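Local coordinates for RNA-dependent RNA Polymerase (Bombyx mori cytoplasmic polyhedrosis virus, PDB 6TZ0), which synthesises RNA on an RNA template, carrying out transcription and genome replication of this double-stranded RNA virus, at residues A267-W272 / K323-V328; D130-V135 / L345-E350. All coordinates share one frame; numbering follows the deposited sequence.

Interaction 1: residues A267-W272 / K323-V328; sequences ATVPVW and KTQNDV
Gln325 in the first turn of helix 325-339 reaches Ala267 and Val269 on one strand of a two-stranded antiparallel sheet. The start of the helix carries a capping box formed by Thr324 and Asp327.

The contact across the segments is van der Waals, with no hydrogen bond between them. Gln325 has CG anti to its backbone N (chi1 -174°) and is extended beyond CG, which carries the amide out to the strand. Gln325 OE1 lies 3.3 Å from Val269 CG1, and the two side chains cross at about a right angle. Ala267 CB points toward the helix and stays 4.1 Å from Gln325 OE1. The buried amide has weak hydrogen bonds outside the two segments, from NE2 to Val728 O and between OE1 and Ser1043 OG.

Backbone hydrogen bonds to Lys284 and Arg282 hold Ala267 and Val269 in the sheet with strand 278-285.

Bonds within 323-328 fix the helix start. Thr324 OG1 accepts from Asp327 N at 3.2 Å. In return, Asp327 OD2 takes Thr324 N at 3.1 Å, from above the carboxylate plane. Asp327 OD2 also accepts from Lys323 N at 2.9 Å, through its anti lone pair.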
loop_
_atom_site.group_PDB
_atom_site.type_symbol
_atom_site.label_atom_id
_atom_site.label_comp_id
_atom_site.label_asym_id
_atom_site.label_seq_id
_atom_site.Cartn_x
_atom_site.Cartn_y
_atom_site.Cartn_z
ATOM N N ALA A 267 -10.719 23.606 33.542
ATOM C CA ALA A 267 -10.314 24.232 32.296
ATOM C C ALA A 267 -11.513 24.943 31.700
ATOM O O ALA A 267 -12.622 24.407 31.700
ATOM C CB ALA A 267 -9.753 23.216 31.300
ATOM N N THR A 268 -11.283 26.151 31.211
ATOM C CA THR A 268 -12.285 26.895 30.462
ATOM C C THR A 268 -11.995 26.721 28.968
ATOM O O THR A 268 -11.027 27.269 28.436
ATOM C CB THR A 268 -12.338 28.352 30.929
ATOM O OG1 THR A 268 -13.145 29.137 30.043
ATOM C CG2 THR A 268 -10.956 28.966 31.149
ATOM N N VAL A 269 -12.825 25.923 28.312
ATOM C CA VAL A 269 -12.547 25.381 26.985
ATOM C C VAL A 269 -13.618 25.922 26.044
ATOM O O VAL A 269 -14.693 26.332 26.500
ATOM C CB VAL A 269 -12.523 23.836 26.998
ATOM C CG1 VAL A 269 -11.525 23.351 28.001
ATOM C CG2 VAL A 269 -13.893 23.275 27.319
ATOM N N PRO A 270 -13.360 25.960 24.737
ATOM C CA PRO A 270 -14.417 26.352 23.799
ATOM C C PRO A 270 -15.419 25.225 23.575
ATOM O O PRO A 270 -15.183 24.064 23.904
ATOM C CB PRO A 270 -13.655 26.682 22.512
ATOM C CG PRO A 270 -12.419 25.911 22.608
ATOM C CD PRO A 270 -12.054 25.889 24.059
ATOM N N VAL A 271 -16.564 25.598 23.005
ATOM C CA VAL A 271 -17.670 24.680 22.759
ATOM C C VAL A 271 -18.008 24.716 21.278
ATOM O O VAL A 271 -18.255 25.789 20.721
ATOM C CB VAL A 271 -18.906 25.030 23.606
ATOM C CG1 VAL A 271 -20.095 24.192 23.197
ATOM C CG2 VAL A 271 -18.617 24.833 25.074
ATOM N N TRP A 272 -18.033 23.548 20.652
ATOM C CA TRP A 272 -18.281 23.425 19.225
ATOM C C TRP A 272 -19.701 22.961 18.941
ATOM O O TRP A 272 -20.230 22.077 19.618
ATOM C CB TRP A 272 -17.290 22.453 18.599
ATOM C CG TRP A 272 -15.917 23.001 18.503
ATOM C CD1 TRP A 272 -14.948 22.946 19.454
ATOM C CD2 TRP A 272 -15.336 23.655 17.374
ATOM N NE1 TRP A 272 -13.811 23.546 19.001
ATOM C CE2 TRP A 272 -14.019 23.986 17.723
ATOM C CE3 TRP A 272 -15.805 23.997 16.102
ATOM C CZ2 TRP A 272 -13.163 24.644 16.851
ATOM C CZ3 TRP A 272 -14.952 24.655 15.239
ATOM C CH2 TRP A 272 -13.648 24.967 15.615
ATOM N N LYS A 323 -1.019 24.802 35.332
ATOM C CA LYS A 323 -2.234 25.337 35.926
ATOM C C LYS A 323 -3.383 25.487 34.949
ATOM O O LYS A 323 -4.537 25.458 35.374
ATOM C CB LYS A 323 -1.968 26.704 36.571
ATOM C CG LYS A 323 -1.281 26.641 37.920
ATOM C CD LYS A 323 0.225 26.723 37.797
ATOM C CE LYS A 323 0.876 26.785 39.163
ATOM N NZ LYS A 323 0.642 25.518 39.914
ATOM N N THR A 324 -3.108 25.668 33.668
ATOM C CA THR A 324 -4.129 25.744 32.639
ATOM C C THR A 324 -4.007 24.535 31.725
ATOM O O THR A 324 -3.120 23.697 31.881
ATOM C CB THR A 324 -4.005 27.050 31.853
ATOM O OG1 THR A 324 -2.735 27.096 31.196
ATOM C CG2 THR A 324 -4.116 28.237 32.781
ATOM N N GLN A 325 -4.925 24.438 30.766
ATOM C CA GLN A 325 -4.795 23.423 29.730
ATOM C C GLN A 325 -3.670 23.773 28.765
ATOM O O GLN A 325 -3.011 22.875 28.218
ATOM C CB GLN A 325 -6.120 23.276 28.986
ATOM C CG GLN A 325 -6.169 22.154 27.970
ATOM C CD GLN A 325 -7.460 22.147 27.203
ATOM O OE1 GLN A 325 -8.315 22.991 27.422
ATOM N NE2 GLN A 325 -7.594 21.226 26.272
ATOM N N ASN A 326 -3.417 25.070 28.570
ATOM C CA ASN A 326 -2.353 25.492 27.672
ATOM C C ASN A 326 -0.983 25.168 28.242
ATOM O O ASN A 326 -0.035 24.958 27.479
ATOM C CB ASN A 326 -2.457 26.983 27.378
ATOM C CG ASN A 326 -3.746 27.342 26.692
ATOM O OD1 ASN A 326 -4.327 26.524 25.989
ATOM N ND2 ASN A 326 -4.182 28.582 26.856
ATOM N N ASP A 327 -0.872 25.091 29.568
ATOM C CA ASP A 327 0.382 24.687 30.191
ATOM C C ASP A 327 0.720 23.245 29.852
ATOM O O ASP A 327 1.860 22.928 29.485
ATOM C CB ASP A 327 0.298 24.873 31.701
ATOM C CG ASP A 327 0.240 26.319 32.100
ATOM O OD1 ASP A 327 0.661 27.169 31.294
ATOM O OD2 ASP A 327 -0.189 26.610 33.233
ATOM N N VAL A 328 -0.276 22.364 29.944
ATOM C CA VAL A 328 -0.090 20.961 29.612
ATOM C C VAL A 328 0.181 20.801 28.126
ATOM O O VAL A 328 1.007 19.972 27.729
ATOM C CB VAL A 328 -1.321 20.156 30.063
ATOM C CG1 VAL A 328 -1.128 18.669 29.815
ATOM C CG2 VAL A 328 -1.607 20.431 31.511
#

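Interaction 2: residues D130-V135 / L345-E350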
loop_
_atom_site.group_PDB
_atom_site.type_symbol
_atom_site.label_atom_id
_atom_site.label_comp_id
_atom_site.label_asym_id
_atom_site.label_seq_id
_atom_site.Cartn_x
_atom_site.Cartn_y
_atom_site.Cartn_z
ATOM N N ASP A 130 29.085 -2.569 6.891
ATOM C CA ASP A 130 29.676 -1.382 6.279
ATOM C C ASP A 130 28.615 -0.552 5.567
ATOM O O ASP A 130 28.598 0.680 5.687
ATOM C CB ASP A 130 30.771 -1.800 5.295
ATOM C CG ASP A 130 31.638 -0.633 4.822
ATOM O OD1 ASP A 130 31.469 0.500 5.298
ATOM O OD2 ASP A 130 32.495 -0.848 3.943
ATOM N N LYS A 131 27.726 -1.214 4.821
ATOM C CA LYS A 131 26.622 -0.519 4.164
ATOM C C LYS A 131 25.675 0.118 5.176
ATOM O O LYS A 131 25.127 1.196 4.923
ATOM C CB LYS A 131 25.870 -1.501 3.266
ATOM C CG LYS A 131 24.775 -0.878 2.428
ATOM C CD LYS A 131 24.107 -1.896 1.524
ATOM C CE LYS A 131 22.998 -1.243 0.711
ATOM N NZ LYS A 131 22.326 -2.191 -0.220
ATOM N N LEU A 132 25.502 -0.518 6.331
ATOM C CA LEU A 132 24.662 0.028 7.386
ATOM C C LEU A 132 25.265 1.308 7.948
ATOM O O LEU A 132 24.567 2.310 8.130
ATOM C CB LEU A 132 24.497 -1.014 8.495
ATOM C CG LEU A 132 23.305 -1.015 9.458
ATOM C CD1 LEU A 132 23.185 -2.371 10.102
ATOM C CD2 LEU A 132 23.394 0.005 10.518
ATOM N N MET A 133 26.565 1.286 8.237
ATOM C CA MET A 133 27.199 2.432 8.878
ATOM C C MET A 133 27.484 3.567 7.895
ATOM O O MET A 133 27.494 4.737 8.291
ATOM C CB MET A 133 28.468 1.959 9.599
ATOM C CG MET A 133 29.262 3.038 10.323
ATOM S SD MET A 133 30.524 2.400 11.426
ATOM C CE MET A 133 31.666 1.635 10.302
ATOM N N HIS A 134 27.636 3.267 6.610
ATOM C CA HIS A 134 28.078 4.267 5.648
ATOM C C HIS A 134 27.019 4.741 4.665
ATOM O O HIS A 134 27.136 5.857 4.162
ATOM C CB HIS A 134 29.277 3.731 4.861
ATOM C CG HIS A 134 30.543 3.692 5.652
ATOM N ND1 HIS A 134 30.830 2.696 6.559
ATOM C CD2 HIS A 134 31.617 4.514 5.646
ATOM C CE1 HIS A 134 32.013 2.923 7.096
ATOM N NE2 HIS A 134 32.514 4.016 6.555
ATOM N N VAL A 135 26.000 3.938 4.359
ATOM C CA VAL A 135 25.031 4.274 3.323
ATOM C C VAL A 135 23.671 4.631 3.912
ATOM O O VAL A 135 23.066 5.630 3.516
ATOM C CB VAL A 135 24.906 3.127 2.294
ATOM C CG1 VAL A 135 23.859 3.436 1.246
ATOM C CG2 VAL A 135 26.241 2.861 1.635
ATOM N N LEU A 345 13.742 6.429 10.470
ATOM C CA LEU A 345 14.432 5.337 11.137
ATOM C C LEU A 345 14.672 4.224 10.123
ATOM O O LEU A 345 13.717 3.691 9.550
ATOM C CB LEU A 345 13.590 4.847 12.316
ATOM C CG LEU A 345 13.566 5.595 13.658
ATOM C CD1 LEU A 345 12.941 6.978 13.614
ATOM C CD2 LEU A 345 12.788 4.767 14.646
ATOM N N ALA A 346 15.937 3.880 9.888
ATOM C CA ALA A 346 16.261 2.932 8.831
ATOM C C ALA A 346 17.555 2.199 9.122
ATOM O O ALA A 346 18.560 2.826 9.460
ATOM C CB ALA A 346 16.406 3.628 7.485
ATOM N N THR A 347 17.521 0.883 8.945
ATOM C CA THR A 347 18.710 0.034 8.903
ATOM C C THR A 347 18.491 -1.055 7.865
ATOM O O THR A 347 17.648 -0.932 6.970
ATOM C CB THR A 347 19.053 -0.580 10.266
ATOM O OG1 THR A 347 17.871 -1.104 10.881
ATOM C CG2 THR A 347 19.785 0.407 11.150
ATOM N N LEU A 348 19.304 -2.109 7.958
ATOM C CA LEU A 348 19.137 -3.296 7.131
ATOM C C LEU A 348 17.799 -3.953 7.420
ATOM O O LEU A 348 17.426 -4.142 8.580
ATOM C CB LEU A 348 20.259 -4.299 7.405
ATOM C CG LEU A 348 21.715 -3.966 7.087
ATOM C CD1 LEU A 348 22.600 -5.087 7.593
ATOM C CD2 LEU A 348 21.935 -3.734 5.610
ATOM N N THR A 349 17.082 -4.320 6.358
ATOM C CA THR A 349 15.768 -4.924 6.519
ATOM C C THR A 349 15.822 -6.349 7.050
ATOM O O THR A 349 14.799 -6.852 7.527
ATOM C CB THR A 349 15.024 -4.887 5.192
ATOM O OG1 THR A 349 13.784 -5.592 5.316
ATOM C CG2 THR A 349 15.853 -5.495 4.133
ATOM N N GLU A 350 16.987 -7.001 7.005
ATOM C CA GLU A 350 17.132 -8.287 7.676
ATOM C C GLU A 350 17.055 -8.135 9.189
ATOM O O GLU A 350 16.708 -9.090 9.890
ATOM C CB GLU A 350 18.456 -8.945 7.299
ATOM C CG GLU A 350 18.653 -9.279 5.831
ATOM C CD GLU A 350 19.317 -8.154 5.056
ATOM O OE1 GLU A 350 19.612 -7.105 5.659
ATOM O OE2 GLU A 350 19.571 -8.326 3.848
#
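A helix end in the N-terminal region meets the segment that leads into helix 349-356, and Leu132 makes the contact with Thr347 and Leu348. Leu132 sits in the last turn of helix 121-134. Leu348 is the N-cap residue of the second helix.

The contact is apolar, and all three residues are buried. In Leu132, CG is anti to the backbone N (chi1 -156°). This torsion carries the branch out toward 345-350, where the two methyls of Leu132 take one residue each. Leu132 CD2 meets Thr347 CG2 at 3.7 Å. Leu132 CD1 is 3.7 Å from both CG and CD1 of Leu348. Leu132 CG is also near both residues, 4.1 Å from Leu348 CG and 4.2 Å from Thr347 CG2. The Leu348 side chain turns in toward the helix at its end, although its CB does not point there.

Thr347 divides its side chain between two tasks. Its methyl packs on Leu132, while its OG1 is hydrogen-bonded to Asp102 O. That bond satisfies the buried hydroxyl.

The end of helix 121-134 is also tied internally. Asp130 O accepts from His134 N at 2.9 Å and from His134 ND1 at 3.1 Å. The imidazole plane contains the second bond to within 15°.

The Thr347 side chain lies about 9 Å from that of Arg485, a UTP-binding residue, and Thr347 O takes a weak hydrogen bond from Gln486 NE2. The contact is an apolar packing of a helix end on the segment before helix 349-356, near the nucleotide site of the polymerase.

How the interactions relate
From the N terminus, the chain first passes through residues 130-135, at the end of helix 121-134. It then reaches strand 266-272, the start of helix 325-339 and finally residues 345-350. Interaction 1 closes a loop of 50 residues between its segments. Interaction 2 closes one of 209 residues, and the smaller loop is nested inside it. The two contacts do not touch: their centres are 44 Å apart and their nearest atoms about 23 Å. Helix 325-339 and helix 349-356 follow each other in the chain. Interaction 1 ties the first to the sheet of strands 266-272 and 278-285. Interaction 2 joins the segment before helix 349-356 to helix 121-134.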